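Glucanase (Klebsiella pneumoniae, PDB 5GY3) probably hydrolyses internal beta-1,4-glucosidic linkages in cellulose and related beta-glucans, as an endoglucanase of glycoside hydrolase family 8. Local coordinates at residues N43-F48 / K106-A111; I219-Y224 / A236-W241; D15-D20 / N25-E30; A128-M133 / Q174-A179; A114-L119 / R159-R164. All coordinates share one frame; numbering follows the deposited sequence.

Contact 1. Residues N43-F48 / K106-A111; sequences NDRPAF and KRYAIA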
# COMPACT_ATOMS: atom_id res chain seq x y z
N ASN A 43 -7.06 1.15 -18.81
CA ASN A 43 -6.71 0.60 -20.12
C ASN A 43 -5.79 1.56 -20.89
O ASN A 43 -6.03 1.90 -22.05
CB ASN A 43 -7.97 0.25 -20.91
CG ASN A 43 -7.69 -0.66 -22.09
OD1 ASN A 43 -6.56 -1.10 -22.30
ND2 ASN A 43 -8.73 -0.95 -22.87
N ASP A 44 -4.73 2.00 -20.21
CA ASP A 44 -3.80 3.00 -20.73
C ASP A 44 -2.42 2.37 -20.84
O ASP A 44 -1.53 2.61 -20.02
CB ASP A 44 -3.80 4.25 -19.82
CG ASP A 44 -3.05 5.43 -20.43
OD1 ASP A 44 -2.31 5.26 -21.42
OD2 ASP A 44 -3.19 6.55 -19.90
N ARG A 45 -2.23 1.57 -21.89
CA ARG A 45 -0.97 0.86 -22.03
C ARG A 45 0.22 1.79 -22.27
O ARG A 45 1.31 1.54 -21.74
CB ARG A 45 -1.06 -0.18 -23.15
CG ARG A 45 0.07 -1.17 -23.06
CD ARG A 45 -0.15 -2.34 -23.98
NE ARG A 45 0.93 -3.30 -23.85
CZ ARG A 45 1.05 -4.38 -24.61
NH1 ARG A 45 0.16 -4.62 -25.56
NH2 ARG A 45 2.07 -5.21 -24.43
N PRO A 46 0.09 2.86 -23.08
CA PRO A 46 1.23 3.79 -23.20
C PRO A 46 1.71 4.32 -21.86
O PRO A 46 2.92 4.31 -21.59
CB PRO A 46 0.69 4.89 -24.12
CG PRO A 46 -0.32 4.19 -24.95
CD PRO A 46 -0.99 3.23 -24.01
N ALA A 47 0.78 4.77 -21.00
CA ALA A 47 1.17 5.28 -19.69
C ALA A 47 1.77 4.18 -18.84
O ALA A 47 2.79 4.40 -18.16
CB ALA A 47 -0.04 5.89 -18.98
N PHE A 48 1.17 2.99 -18.85
CA PHE A 48 1.72 1.87 -18.10
C PHE A 48 3.17 1.59 -18.50
O PHE A 48 4.05 1.43 -17.65
CB PHE A 48 0.87 0.61 -18.28
CG PHE A 48 1.36 -0.55 -17.46
CD1 PHE A 48 2.37 -1.38 -17.93
CD2 PHE A 48 0.83 -0.81 -16.21
CE1 PHE A 48 2.85 -2.44 -17.17
CE2 PHE A 48 1.31 -1.86 -15.44
CZ PHE A 48 2.32 -2.67 -15.93
N LYS A 106 2.45 -12.01 -22.03
CA LYS A 106 3.12 -12.77 -20.98
C LYS A 106 4.37 -12.09 -20.45
O LYS A 106 4.82 -12.43 -19.35
CB LYS A 106 3.48 -14.17 -21.48
CG LYS A 106 4.59 -14.16 -22.54
CD LYS A 106 4.95 -15.59 -22.97
CE LYS A 106 5.87 -15.57 -24.18
NZ LYS A 106 7.00 -14.59 -24.00
N ARG A 107 4.96 -11.16 -21.20
CA ARG A 107 6.17 -10.49 -20.73
C ARG A 107 5.92 -9.73 -19.43
O ARG A 107 6.80 -9.69 -18.55
CB ARG A 107 6.72 -9.58 -21.83
CG ARG A 107 7.20 -10.38 -23.06
CD ARG A 107 7.57 -9.50 -24.26
NE ARG A 107 6.44 -8.68 -24.72
CZ ARG A 107 6.53 -7.74 -25.65
NH1 ARG A 107 7.70 -7.48 -26.23
NH2 ARG A 107 5.45 -7.04 -25.99
N TYR A 108 4.73 -9.16 -19.26
CA TYR A 108 4.42 -8.49 -17.99
C TYR A 108 4.37 -9.49 -16.84
O TYR A 108 4.80 -9.18 -15.72
CB TYR A 108 3.09 -7.75 -18.08
CG TYR A 108 3.05 -6.61 -19.06
CD1 TYR A 108 3.96 -5.56 -18.98
CD2 TYR A 108 2.08 -6.56 -20.05
CE1 TYR A 108 3.90 -4.49 -19.87
CE2 TYR A 108 2.01 -5.50 -20.95
CZ TYR A 108 2.93 -4.47 -20.86
OH TYR A 108 2.87 -3.41 -21.74
N ALA A 109 3.84 -10.68 -17.09
CA ALA A 109 3.76 -11.69 -16.03
C ALA A 109 5.13 -12.27 -15.71
O ALA A 109 5.41 -12.59 -14.55
CB ALA A 109 2.79 -12.80 -16.44
N ILE A 110 5.99 -12.41 -16.72
CA ILE A 110 7.35 -12.88 -16.46
C ILE A 110 8.10 -11.88 -15.60
O ILE A 110 8.85 -12.26 -14.69
CB ILE A 110 8.08 -13.18 -17.79
CG1 ILE A 110 7.49 -14.45 -18.41
CG2 ILE A 110 9.60 -13.29 -17.56
CD1 ILE A 110 7.90 -14.69 -19.86
N ALA A 111 7.86 -10.58 -15.82
CA ALA A 111 8.47 -9.56 -14.96
C ALA A 111 7.92 -9.65 -13.54
O ALA A 111 8.68 -9.57 -12.57
CB ALA A 111 8.22 -8.17 -15.54

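Contact 2. Residues I219-Y224 / A236-W241; sequences IRIPLY and APWKAW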
# COMPACT_ATOMS: atom_id res chain seq x y z
N ILE A 219 -4.30 3.76 7.44
CA ILE A 219 -5.61 3.93 6.81
C ILE A 219 -5.74 3.09 5.54
O ILE A 219 -6.85 2.81 5.10
CB ILE A 219 -5.86 5.43 6.55
CG1 ILE A 219 -7.32 5.68 6.19
CG2 ILE A 219 -4.95 5.93 5.44
CD1 ILE A 219 -8.29 5.19 7.24
N ARG A 220 -4.63 2.65 4.94
CA ARG A 220 -4.73 1.77 3.79
C ARG A 220 -5.17 0.35 4.16
O ARG A 220 -5.58 -0.40 3.27
CB ARG A 220 -3.39 1.71 3.05
CG ARG A 220 -3.09 2.99 2.31
CD ARG A 220 -1.89 2.85 1.40
NE ARG A 220 -0.72 2.35 2.13
CZ ARG A 220 0.25 3.12 2.61
NH1 ARG A 220 0.20 4.44 2.43
NH2 ARG A 220 1.28 2.57 3.25
N ILE A 221 -5.09 -0.02 5.44
CA ILE A 221 -5.45 -1.38 5.85
C ILE A 221 -6.91 -1.70 5.52
O ILE A 221 -7.17 -2.74 4.90
CB ILE A 221 -5.10 -1.59 7.33
CG1 ILE A 221 -3.59 -1.46 7.53
CG2 ILE A 221 -5.63 -2.95 7.87
CD1 ILE A 221 -3.14 -1.38 9.02
N PRO A 222 -7.89 -0.87 5.90
CA PRO A 222 -9.28 -1.19 5.52
C PRO A 222 -9.50 -1.14 4.02
O PRO A 222 -10.36 -1.87 3.50
CB PRO A 222 -10.11 -0.14 6.26
CG PRO A 222 -9.14 0.98 6.56
CD PRO A 222 -7.83 0.29 6.81
N LEU A 223 -8.76 -0.30 3.31
CA LEU A 223 -8.78 -0.36 1.85
C LEU A 223 -8.38 -1.74 1.36
O LEU A 223 -9.10 -2.37 0.58
CB LEU A 223 -7.87 0.72 1.26
CG LEU A 223 -7.52 0.60 -0.22
CD1 LEU A 223 -8.75 0.74 -1.12
CD2 LEU A 223 -6.48 1.65 -0.57
N TYR A 224 -7.22 -2.24 1.81
CA TYR A 224 -6.78 -3.54 1.29
C TYR A 224 -7.68 -4.68 1.78
O TYR A 224 -7.93 -5.64 1.04
CB TYR A 224 -5.33 -3.80 1.69
CG TYR A 224 -4.33 -2.87 1.06
CD1 TYR A 224 -4.46 -2.44 -0.26
CD2 TYR A 224 -3.23 -2.41 1.79
CE1 TYR A 224 -3.51 -1.58 -0.83
CE2 TYR A 224 -2.30 -1.56 1.24
CZ TYR A 224 -2.44 -1.14 -0.07
OH TYR A 224 -1.48 -0.29 -0.60
N ALA A 236 -13.92 -5.22 11.32
CA ALA A 236 -14.79 -4.82 12.43
C ALA A 236 -14.29 -3.62 13.23
O ALA A 236 -15.10 -2.71 13.49
CB ALA A 236 -15.03 -6.03 13.35
N PRO A 237 -13.03 -3.54 13.67
CA PRO A 237 -12.64 -2.34 14.44
C PRO A 237 -12.65 -1.08 13.60
O PRO A 237 -12.88 0.01 14.13
CB PRO A 237 -11.22 -2.68 14.94
CG PRO A 237 -10.71 -3.71 13.97
CD PRO A 237 -11.94 -4.52 13.59
N TRP A 238 -12.40 -1.20 12.29
CA TRP A 238 -12.41 -0.03 11.41
C TRP A 238 -13.81 0.53 11.27
O TRP A 238 -14.03 1.74 11.39
CB TRP A 238 -11.84 -0.42 10.05
CG TRP A 238 -10.44 -0.91 10.16
CD1 TRP A 238 -10.02 -2.21 10.25
CD2 TRP A 238 -9.27 -0.10 10.22
NE1 TRP A 238 -8.64 -2.25 10.35
CE2 TRP A 238 -8.16 -0.97 10.34
CE3 TRP A 238 -9.06 1.27 10.18
CZ2 TRP A 238 -6.85 -0.49 10.42
CZ3 TRP A 238 -7.76 1.75 10.25
CH2 TRP A 238 -6.67 0.86 10.37
N LYS A 239 -14.78 -0.35 11.02
CA LYS A 239 -16.16 0.08 10.91
C LYS A 239 -16.65 0.68 12.23
O LYS A 239 -17.31 1.72 12.24
CB LYS A 239 -17.04 -1.10 10.49
CG LYS A 239 -16.76 -1.61 9.07
CD LYS A 239 -17.60 -2.85 8.75
CE LYS A 239 -17.61 -3.13 7.26
NZ LYS A 239 -18.25 -4.43 6.93
N ALA A 240 -16.31 0.03 13.35
CA ALA A 240 -16.77 0.52 14.66
C ALA A 240 -16.22 1.90 14.96
O ALA A 240 -16.95 2.77 15.44
CB ALA A 240 -16.37 -0.46 15.76
N TRP A 241 -14.94 2.13 14.67
CA TRP A 241 -14.35 3.42 14.96
C TRP A 241 -14.93 4.50 14.06
O TRP A 241 -15.32 5.58 14.54
CB TRP A 241 -12.82 3.36 14.81
CG TRP A 241 -12.17 4.65 15.21
CD1 TRP A 241 -12.04 5.14 16.47
CD2 TRP A 241 -11.55 5.61 14.33
NE1 TRP A 241 -11.38 6.36 16.44
CE2 TRP A 241 -11.07 6.67 15.14
CE3 TRP A 241 -11.37 5.68 12.94
CZ2 TRP A 241 -10.41 7.78 14.61
CZ3 TRP A 241 -10.71 6.80 12.41
CH2 TRP A 241 -10.25 7.83 13.25

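Contact 3. Residues D15-D20 / N25-E30; sequences DGRIID and NVSHTE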
# COMPACT_ATOMS: atom_id res chain seq x y z
N ASP A 15 8.76 11.63 -18.51
CA ASP A 15 9.71 10.52 -18.40
C ASP A 15 9.13 9.31 -17.68
O ASP A 15 9.83 8.30 -17.56
CB ASP A 15 11.00 10.97 -17.70
CG ASP A 15 10.79 11.47 -16.27
OD1 ASP A 15 9.65 11.44 -15.76
OD2 ASP A 15 11.79 11.89 -15.65
N GLY A 16 7.88 9.38 -17.21
CA GLY A 16 7.25 8.28 -16.51
C GLY A 16 7.26 8.36 -15.00
O GLY A 16 6.75 7.44 -14.35
N ARG A 17 7.81 9.43 -14.41
CA ARG A 17 7.77 9.61 -12.96
C ARG A 17 6.40 10.10 -12.51
O ARG A 17 5.77 10.93 -13.16
CB ARG A 17 8.82 10.64 -12.50
CG ARG A 17 10.24 10.18 -12.62
CD ARG A 17 11.24 11.26 -12.16
NE ARG A 17 11.29 12.38 -13.09
CZ ARG A 17 11.09 13.65 -12.76
NH1 ARG A 17 10.86 13.99 -11.50
NH2 ARG A 17 11.15 14.59 -13.70
N ILE A 18 5.95 9.57 -11.36
CA ILE A 18 4.83 10.13 -10.61
C ILE A 18 5.41 11.02 -9.52
O ILE A 18 6.32 10.60 -8.79
CB ILE A 18 3.94 9.04 -10.00
CG1 ILE A 18 3.24 8.26 -11.11
CG2 ILE A 18 2.91 9.65 -9.05
CD1 ILE A 18 2.12 9.01 -11.79
N ILE A 19 4.90 12.24 -9.41
CA ILE A 19 5.50 13.27 -8.58
C ILE A 19 4.62 13.48 -7.35
O ILE A 19 3.44 13.81 -7.47
CB ILE A 19 5.67 14.58 -9.36
CG1 ILE A 19 6.61 14.38 -10.54
CG2 ILE A 19 6.21 15.64 -8.47
CD1 ILE A 19 7.94 13.81 -10.16
N ASP A 20 5.21 13.28 -6.17
CA ASP A 20 4.58 13.60 -4.89
C ASP A 20 4.77 15.10 -4.67
O ASP A 20 5.72 15.54 -4.01
CB ASP A 20 5.20 12.75 -3.78
CG ASP A 20 4.35 12.69 -2.51
OD1 ASP A 20 3.58 13.63 -2.24
OD2 ASP A 20 4.48 11.68 -1.77
N ASN A 25 8.22 16.90 -4.48
CA ASN A 25 8.20 16.41 -5.86
C ASN A 25 8.97 15.10 -6.04
O ASN A 25 9.44 14.80 -7.14
CB ASN A 25 8.73 17.46 -6.84
CG ASN A 25 7.80 18.65 -6.98
OD1 ASN A 25 6.58 18.51 -6.88
ND2 ASN A 25 8.38 19.82 -7.21
N VAL A 26 9.10 14.31 -4.98
CA VAL A 26 9.86 13.06 -5.08
C VAL A 26 9.00 12.00 -5.74
O VAL A 26 7.78 12.17 -5.90
CB VAL A 26 10.37 12.57 -3.72
CG1 VAL A 26 11.34 13.57 -3.10
CG2 VAL A 26 9.20 12.28 -2.78
N SER A 27 9.63 10.90 -6.14
CA SER A 27 8.95 9.73 -6.65
C SER A 27 9.30 8.54 -5.77
O SER A 27 10.37 8.51 -5.14
CB SER A 27 9.34 9.43 -8.09
OG SER A 27 8.89 10.46 -8.96
N HIS A 28 8.42 7.55 -5.72
CA HIS A 28 8.69 6.38 -4.91
C HIS A 28 7.97 5.18 -5.49
O HIS A 28 7.13 5.31 -6.39
CB HIS A 28 8.31 6.61 -3.44
CG HIS A 28 7.06 7.40 -3.26
ND1 HIS A 28 5.82 6.95 -3.66
CD2 HIS A 28 6.85 8.63 -2.72
CE1 HIS A 28 4.90 7.86 -3.37
NE2 HIS A 28 5.51 8.89 -2.80
N THR A 29 8.32 3.99 -4.99
CA THR A 29 7.76 2.78 -5.58
C THR A 29 6.28 2.62 -5.26
O THR A 29 5.54 2.05 -6.07
CB THR A 29 8.57 1.56 -5.15
OG1 THR A 29 8.76 1.56 -3.73
CG2 THR A 29 9.93 1.60 -5.82
N GLU A 30 5.83 3.14 -4.12
CA GLU A 30 4.39 3.23 -3.89
C GLU A 30 3.71 4.02 -5.00
O GLU A 30 2.69 3.60 -5.56
CB GLU A 30 4.10 3.87 -2.53
CG GLU A 30 2.66 4.31 -2.37
CD GLU A 30 2.44 5.24 -1.20
OE1 GLU A 30 2.69 4.82 -0.05
OE2 GLU A 30 2.01 6.40 -1.43
O HOH W 1 10.68 12.71 -8.96
O HOH W 2 6.19 8.03 -7.53

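Contact 4. Residues A128-M133 / Q174-A179; sequences AGRQVM and QTDGQA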
# COMPACT_ATOMS: atom_id res chain seq x y z
N ALA A 128 8.32 -15.38 15.32
CA ALA A 128 7.19 -15.58 16.24
C ALA A 128 6.23 -16.65 15.72
O ALA A 128 5.01 -16.57 15.89
CB ALA A 128 6.46 -14.25 16.49
N GLY A 129 6.78 -17.69 15.09
CA GLY A 129 5.97 -18.80 14.63
C GLY A 129 5.17 -18.55 13.37
O GLY A 129 4.28 -19.36 13.06
N ARG A 130 5.45 -17.48 12.63
CA ARG A 130 4.69 -17.14 11.44
C ARG A 130 5.62 -16.64 10.35
O ARG A 130 6.77 -16.27 10.61
CB ARG A 130 3.63 -16.08 11.75
CG ARG A 130 2.52 -16.64 12.62
CD ARG A 130 1.31 -15.78 12.62
NE ARG A 130 0.32 -16.25 13.59
CZ ARG A 130 -0.65 -17.11 13.32
NH1 ARG A 130 -0.76 -17.64 12.11
NH2 ARG A 130 -1.51 -17.45 14.28
N GLN A 131 5.11 -16.65 9.11
CA GLN A 131 5.77 -15.99 7.99
C GLN A 131 5.33 -14.53 7.99
O GLN A 131 4.13 -14.25 8.05
CB GLN A 131 5.40 -16.64 6.66
CG GLN A 131 5.82 -18.11 6.56
CD GLN A 131 7.32 -18.28 6.69
OE1 GLN A 131 8.07 -18.03 5.75
NE2 GLN A 131 7.76 -18.72 7.87
N VAL A 132 6.30 -13.62 7.92
CA VAL A 132 6.02 -12.18 7.95
C VAL A 132 6.85 -11.49 6.88
O VAL A 132 8.01 -11.85 6.63
CB VAL A 132 6.30 -11.56 9.35
CG1 VAL A 132 5.64 -12.38 10.44
CG2 VAL A 132 7.76 -11.49 9.63
N MET A 133 6.26 -10.48 6.24
CA MET A 133 6.95 -9.64 5.27
C MET A 133 7.50 -8.39 5.96
O MET A 133 6.73 -7.62 6.55
CB MET A 133 6.02 -9.23 4.13
CG MET A 133 6.69 -8.31 3.13
SD MET A 133 5.61 -7.83 1.76
CE MET A 133 5.51 -9.39 0.85
N GLN A 174 -0.51 -14.87 3.51
CA GLN A 174 -1.81 -14.24 3.70
C GLN A 174 -2.48 -14.72 4.99
O GLN A 174 -3.00 -13.91 5.76
CB GLN A 174 -2.71 -14.49 2.50
CG GLN A 174 -4.14 -14.07 2.76
CD GLN A 174 -4.81 -13.53 1.53
OE1 GLN A 174 -5.63 -12.61 1.62
NE2 GLN A 174 -4.49 -14.11 0.37
N THR A 175 -2.46 -16.03 5.24
CA THR A 175 -3.02 -16.57 6.48
C THR A 175 -2.35 -15.96 7.70
O THR A 175 -3.02 -15.55 8.65
CB THR A 175 -2.85 -18.09 6.50
OG1 THR A 175 -3.69 -18.67 5.49
CG2 THR A 175 -3.21 -18.63 7.87
N ASP A 176 -1.02 -15.91 7.68
CA ASP A 176 -0.28 -15.40 8.83
C ASP A 176 -0.48 -13.89 9.00
O ASP A 176 -0.50 -13.38 10.12
CB ASP A 176 1.20 -15.74 8.68
CG ASP A 176 1.49 -17.23 8.99
OD1 ASP A 176 0.60 -17.90 9.55
OD2 ASP A 176 2.61 -17.71 8.69
N GLY A 177 -0.60 -13.16 7.88
CA GLY A 177 -0.75 -11.72 7.97
C GLY A 177 -2.12 -11.31 8.47
O GLY A 177 -2.25 -10.38 9.28
N GLN A 178 -3.16 -12.01 8.03
CA GLN A 178 -4.48 -11.80 8.62
C GLN A 178 -4.48 -12.15 10.10
O GLN A 178 -5.03 -11.41 10.92
CB GLN A 178 -5.52 -12.60 7.85
CG GLN A 178 -5.69 -12.12 6.42
CD GLN A 178 -6.85 -12.78 5.72
OE1 GLN A 178 -7.77 -13.28 6.36
NE2 GLN A 178 -6.81 -12.78 4.40
N ALA A 179 -3.83 -13.26 10.48
CA ALA A 179 -3.81 -13.64 11.88
C ALA A 179 -3.06 -12.61 12.73
O ALA A 179 -3.52 -12.25 13.82
CB ALA A 179 -3.18 -15.02 12.06

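Contact 5. Residues A114-L119 / R159-R164; sequences AITASL and RAFAER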
# COMPACT_ATOMS: atom_id res chain seq x y z
N ALA A 114 9.49 -12.52 -11.35
CA ALA A 114 10.81 -12.28 -10.78
C ALA A 114 10.71 -11.48 -9.49
O ALA A 114 11.41 -11.78 -8.51
CB ALA A 114 11.70 -11.55 -11.80
N ILE A 115 9.84 -10.47 -9.47
CA ILE A 115 9.68 -9.61 -8.30
C ILE A 115 9.03 -10.38 -7.16
O ILE A 115 9.47 -10.28 -6.00
CB ILE A 115 8.87 -8.35 -8.66
CG1 ILE A 115 9.59 -7.58 -9.77
CG2 ILE A 115 8.62 -7.48 -7.41
CD1 ILE A 115 8.71 -6.57 -10.50
N THR A 116 7.99 -11.18 -7.44
CA THR A 116 7.36 -11.93 -6.36
C THR A 116 8.31 -12.98 -5.79
O THR A 116 8.32 -13.20 -4.58
CB THR A 116 6.03 -12.57 -6.79
OG1 THR A 116 6.23 -13.45 -7.90
CG2 THR A 116 5.03 -11.50 -7.17
N ALA A 117 9.12 -13.62 -6.64
CA ALA A 117 10.13 -14.53 -6.11
C ALA A 117 11.14 -13.79 -5.24
O ALA A 117 11.56 -14.29 -4.19
CB ALA A 117 10.83 -15.28 -7.24
N SER A 118 11.53 -12.58 -5.67
CA SER A 118 12.43 -11.76 -4.86
C SER A 118 11.79 -11.35 -3.54
O SER A 118 12.47 -11.30 -2.50
CB SER A 118 12.85 -10.51 -5.64
OG SER A 118 13.78 -10.82 -6.65
N LEU A 119 10.50 -11.03 -3.55
CA LEU A 119 9.84 -10.68 -2.30
C LEU A 119 9.88 -11.84 -1.31
O LEU A 119 10.18 -11.64 -0.13
CB LEU A 119 8.41 -10.23 -2.57
CG LEU A 119 8.28 -8.81 -3.12
CD1 LEU A 119 6.87 -8.63 -3.66
CD2 LEU A 119 8.56 -7.80 -2.01
N ARG A 159 -3.18 -12.46 -2.81
CA ARG A 159 -4.09 -13.46 -3.37
C ARG A 159 -3.84 -13.62 -4.86
O ARG A 159 -3.79 -14.75 -5.37
CB ARG A 159 -5.55 -13.07 -3.08
CG ARG A 159 -6.59 -14.04 -3.64
CD ARG A 159 -7.77 -13.31 -4.24
NE ARG A 159 -7.36 -12.00 -4.80
CZ ARG A 159 -7.20 -11.75 -6.09
NH1 ARG A 159 -7.43 -12.71 -6.96
NH2 ARG A 159 -6.84 -10.54 -6.48
N ALA A 160 -3.63 -12.51 -5.57
CA ALA A 160 -3.32 -12.57 -6.99
C ALA A 160 -2.01 -13.32 -7.24
O ALA A 160 -1.92 -14.14 -8.16
CB ALA A 160 -3.24 -11.17 -7.59
N PHE A 161 -0.99 -13.04 -6.43
CA PHE A 161 0.28 -13.76 -6.57
C PHE A 161 0.06 -15.26 -6.45
O PHE A 161 0.57 -16.06 -7.26
CB PHE A 161 1.28 -13.31 -5.51
CG PHE A 161 1.68 -11.85 -5.58
CD1 PHE A 161 1.47 -11.10 -6.72
CD2 PHE A 161 2.27 -11.25 -4.48
CE1 PHE A 161 1.86 -9.75 -6.78
CE2 PHE A 161 2.67 -9.91 -4.52
CZ PHE A 161 2.44 -9.16 -5.67
N ALA A 162 -0.69 -15.68 -5.42
CA ALA A 162 -0.89 -17.10 -5.16
C ALA A 162 -1.57 -17.80 -6.34
O ALA A 162 -1.29 -18.98 -6.59
CB ALA A 162 -1.72 -17.29 -3.90
N GLU A 163 -2.46 -17.12 -7.04
CA GLU A 163 -3.12 -17.73 -8.20
C GLU A 163 -2.16 -17.99 -9.35
O GLU A 163 -2.48 -18.79 -10.24
CB GLU A 163 -4.25 -16.85 -8.69
CG GLU A 163 -5.27 -16.51 -7.64
CD GLU A 163 -6.39 -15.65 -8.20
OE1 GLU A 163 -6.13 -14.47 -8.54
OE2 GLU A 163 -7.52 -16.15 -8.32
N ARG A 164 -1.01 -17.31 -9.36
CA ARG A 164 -0.01 -17.32 -10.43
C ARG A 164 1.18 -18.21 -10.10
O ARG A 164 1.63 -18.99 -10.95
CB ARG A 164 0.45 -15.87 -10.68
CG ARG A 164 1.75 -15.68 -11.48
CD ARG A 164 1.50 -15.78 -12.98
NE ARG A 164 2.74 -15.80 -13.74
CZ ARG A 164 2.80 -16.12 -15.03
NH1 ARG A 164 1.70 -16.44 -15.68
NH2 ARG A 164 3.97 -16.11 -15.66

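Contact 1. Residues N43-F48 / K106-A111
Phe-48 turns the edge of its ring toward the face of the Tyr-108 ring. This is a T-shaped pair, with the two planes at 83° and the centroids 5.2 Å apart. The closest atoms are Phe-48 CE1 and Tyr-108 CE1, at 3.5 Å. The two side chains reach toward one another from their helices and overlap alongside. The phenol oxygen then reaches Arg-45, one turn before Phe-48. Arg-45 NE donates to Tyr-108 OH at 2.9 Å, in the guanidinium plane and fairly straight at 162°. A weak second bond runs from Arg-45 NH2 to Tyr-108 OH at 3.3 Å. Arg-45 gets there by an extended chain, with CG anti to the backbone N (chi1 -164°). Tyr-108 OH also bonds to Asp-49, so the hydroxyl has a second partner besides Arg-45. Arg-45 NH2 and Arg-107 NH2 lie 4.1 Å apart, but both form salt bridges with Asp-105, which probably offsets their like charge. The contact joins the first turns of helices 45-59 and 106-123. Asp-44 is the N-cap of helix 45-59. Phe-48 also packs on helix 29-41 and on helix 86-103, whose Trp-103 makes a further edge-to-face pair with it.

Contact 2. Residues I219-Y224 / A236-W241
Pro-222 leans its CD-CG edge onto one face of the Trp-238 indole. Its CD sits over the middle of the six-membered ring, 3.5 Å from the centroid and only 2° off the normal, which is a well-centred CH-pi contact. The neighbouring CG lies over CE3, with Pro-222 CG 3.6 Å from Trp-238 CE3. Ile-221 meets another part of the same indole. Its CB and CG2 both approach Trp-238 CZ2, each at 3.7 Å, and its CG2 also comes to 4.0 Å from Trp-238 NE1. Trp-238 places its CG anti to the carbonyl carbon (chi1 -60°), which carries the flat ring across to helix 220-228. One step further out, Thr-277 of helix 268-278 touches both Pro-222 and Trp-238. Leu-191, Pro-192 and Met-214 pack on the indole too, and the contact is buried. The Ile-221 side chain is about 10 Å from that of Asp-87, the predicted nucleophile. This is CH-pi packing between consecutive helices, 220-228 and 236-243, of the (alpha/alpha)6 barrel fold of glycoside hydrolase family 8.

Contact 3. Residues D15-D20 / N25-E30
Asp-20 faces His-28 across the short loop that joins the two segments. Its CB lies 3.4 Å from Val-26 O, and its CG carries the carboxylate toward the imidazole, anti to the backbone N (chi1 -163°). At the tip, OD2 accepts from His-28 NE2 at 3.1 Å, nearly straight at 169°, a His-carboxylate hydrogen bond. OD2 lies in the imidazole plane, and the N-H meets it on the anti side, somewhat out of the carboxylate plane; the two planes are 81° apart. His-28 ND1 accepts from Gly-31 N, so both ring nitrogens are engaged and the ring's rotation is probably fixed. Asp-20 N also donates to Val-26 O at 2.8 Å. Ser-27 OG donates to Ile-18 O at 2.6 Å, from above the carbonyl plane. Water 1 links Arg-17 NH1, Asn-25 O and Ser-27 OG. Asp-15 steadies Arg-17: its OD2 accepts from Arg-17 NE at 2.7 Å through its syn lone pair, and its OD1 from Arg-17 N in an Asx turn. His-28 ends strand 27-28, which pairs with strand 70-71, and is the N-cap of helix 29-41. Helix 45-59 touches Arg-17, Ile-18 and Ser-27, while Tyr-293 of helix 293-307 touches Ile-18, Asp-20 and His-28.

Contact 4. Residues A128-M133 / Q174-A179
The guanidinium of Arg-130 has the methyl of Ala-179 over one face and the carboxylate of Asp-176 at its edge. Ala-179 CB sits above the centre of the group, 3.5 Å from Arg-130 CZ. At the edge, Arg-130 NH1 donates to Asp-176 OD1 at 2.9 Å, forming a salt bridge. The acceptor lies almost in the guanidinium plane, but the donor stands above the carboxylate plane. The planes are 75° apart and only NH1 bonds to OD1, so the salt bridge is not a flat two-pronged one. The other oxygen serves the backbone: Gln-131 N donates to Asp-176 OD2 at 2.7 Å, nearly straight at 170°. The carboxylate therefore spans a side chain and a main-chain N-H of consecutive residues, one oxygen for each. Asp-176 CB also lies 3.3 Å from Gln-131 O. Gln-131 bends at its second torsion, and its amide turns from the helix to bond with Thr-126. Leu-180 adds apolar contacts with Arg-130 and Val-132. The axes of strand 130-133 and of helix segment 174-179 cross at -85°, 7.4 Å apart at their closest. The arrangement is a beta hairpin, 124-127/130-133, docked on helix 167-183, with Asp-176 of the helix accepting a strand N-H.

Contact 5. Residues A114-L119 / R159-R164
Phe-161 takes the methyl of Thr-116 on one face of its ring, the main meeting of the two segments. Two residues earlier, Arg-159 points its guanidinium along its own helix, where NH1 forms a salt bridge with Glu-163 OE1 at 2.7 Å. That pair lies on another side of the helix from the contact. Ala-160 follows, and its methyl packs on Trp-94 of helix 86-103. Then comes Phe-161, with CG anti to its carbonyl carbon (chi1 -62°), which sends the ring across to the other helix. Thr-116 CG2 stands almost exactly over the ring centre, 3.5 Å from the centroid and 7° off the normal. This is a CH-pi contact in which the methyl is nearly equidistant from all six ring carbons, from 3.6 Å at CD1 to 3.9 Å at CD2.

The methyl can face the ring because Thr-116 turns its hydroxyl back to its own helix (chi1 58°). There OG1 bonds to Asp-113 O, so the polar atom is satisfied inside the buried contact. Leu-119, one turn further on, is a looser neighbour, with CD1 4.5 Å from Phe-161 CE2. The contact is helix-to-helix packing within the (alpha/alpha)6 barrel fold of family 8, between helix 106-123 and helix 155-164. Trp-170 of helix 167-183 makes an edge-to-face pair with Phe-161 and also touches Thr-116.

Ala-162 turns to helix 167-183, packing on Trp-170 and Arg-171. Glu-163 completes the pair with Arg-159. Arg-164 reaches back to helix 106-123, where NH2 forms a salt bridge with Asp-113.

In the fold
Contacts 1 and 5 share helix 106-123. Their centres are 16 Å apart, and Ala-109 CB touches Arg-164 CZ at 3.6 Å. Contact 5 also meets contact 4, where Gln-174 NE2 packs on Arg-159 CB at 3.8 Å; their segments alternate along the chain. Contacts 2 and 3 lie on opposite sides of the chain's centre, 27 Å between centres, yet a long, weak ion pair joins Arg-220 NH1 to Glu-30 OE1 at 3.5 Å. Three contacts approach the predicted nucleophile Asp-87: the side chains of His-28 (contact 3) and Leu-119 (contact 5) are each about 8 Å from its side chain, and Ile-221 (contact 2) about 10 Å. Contacts 1 and 4 lie away from it.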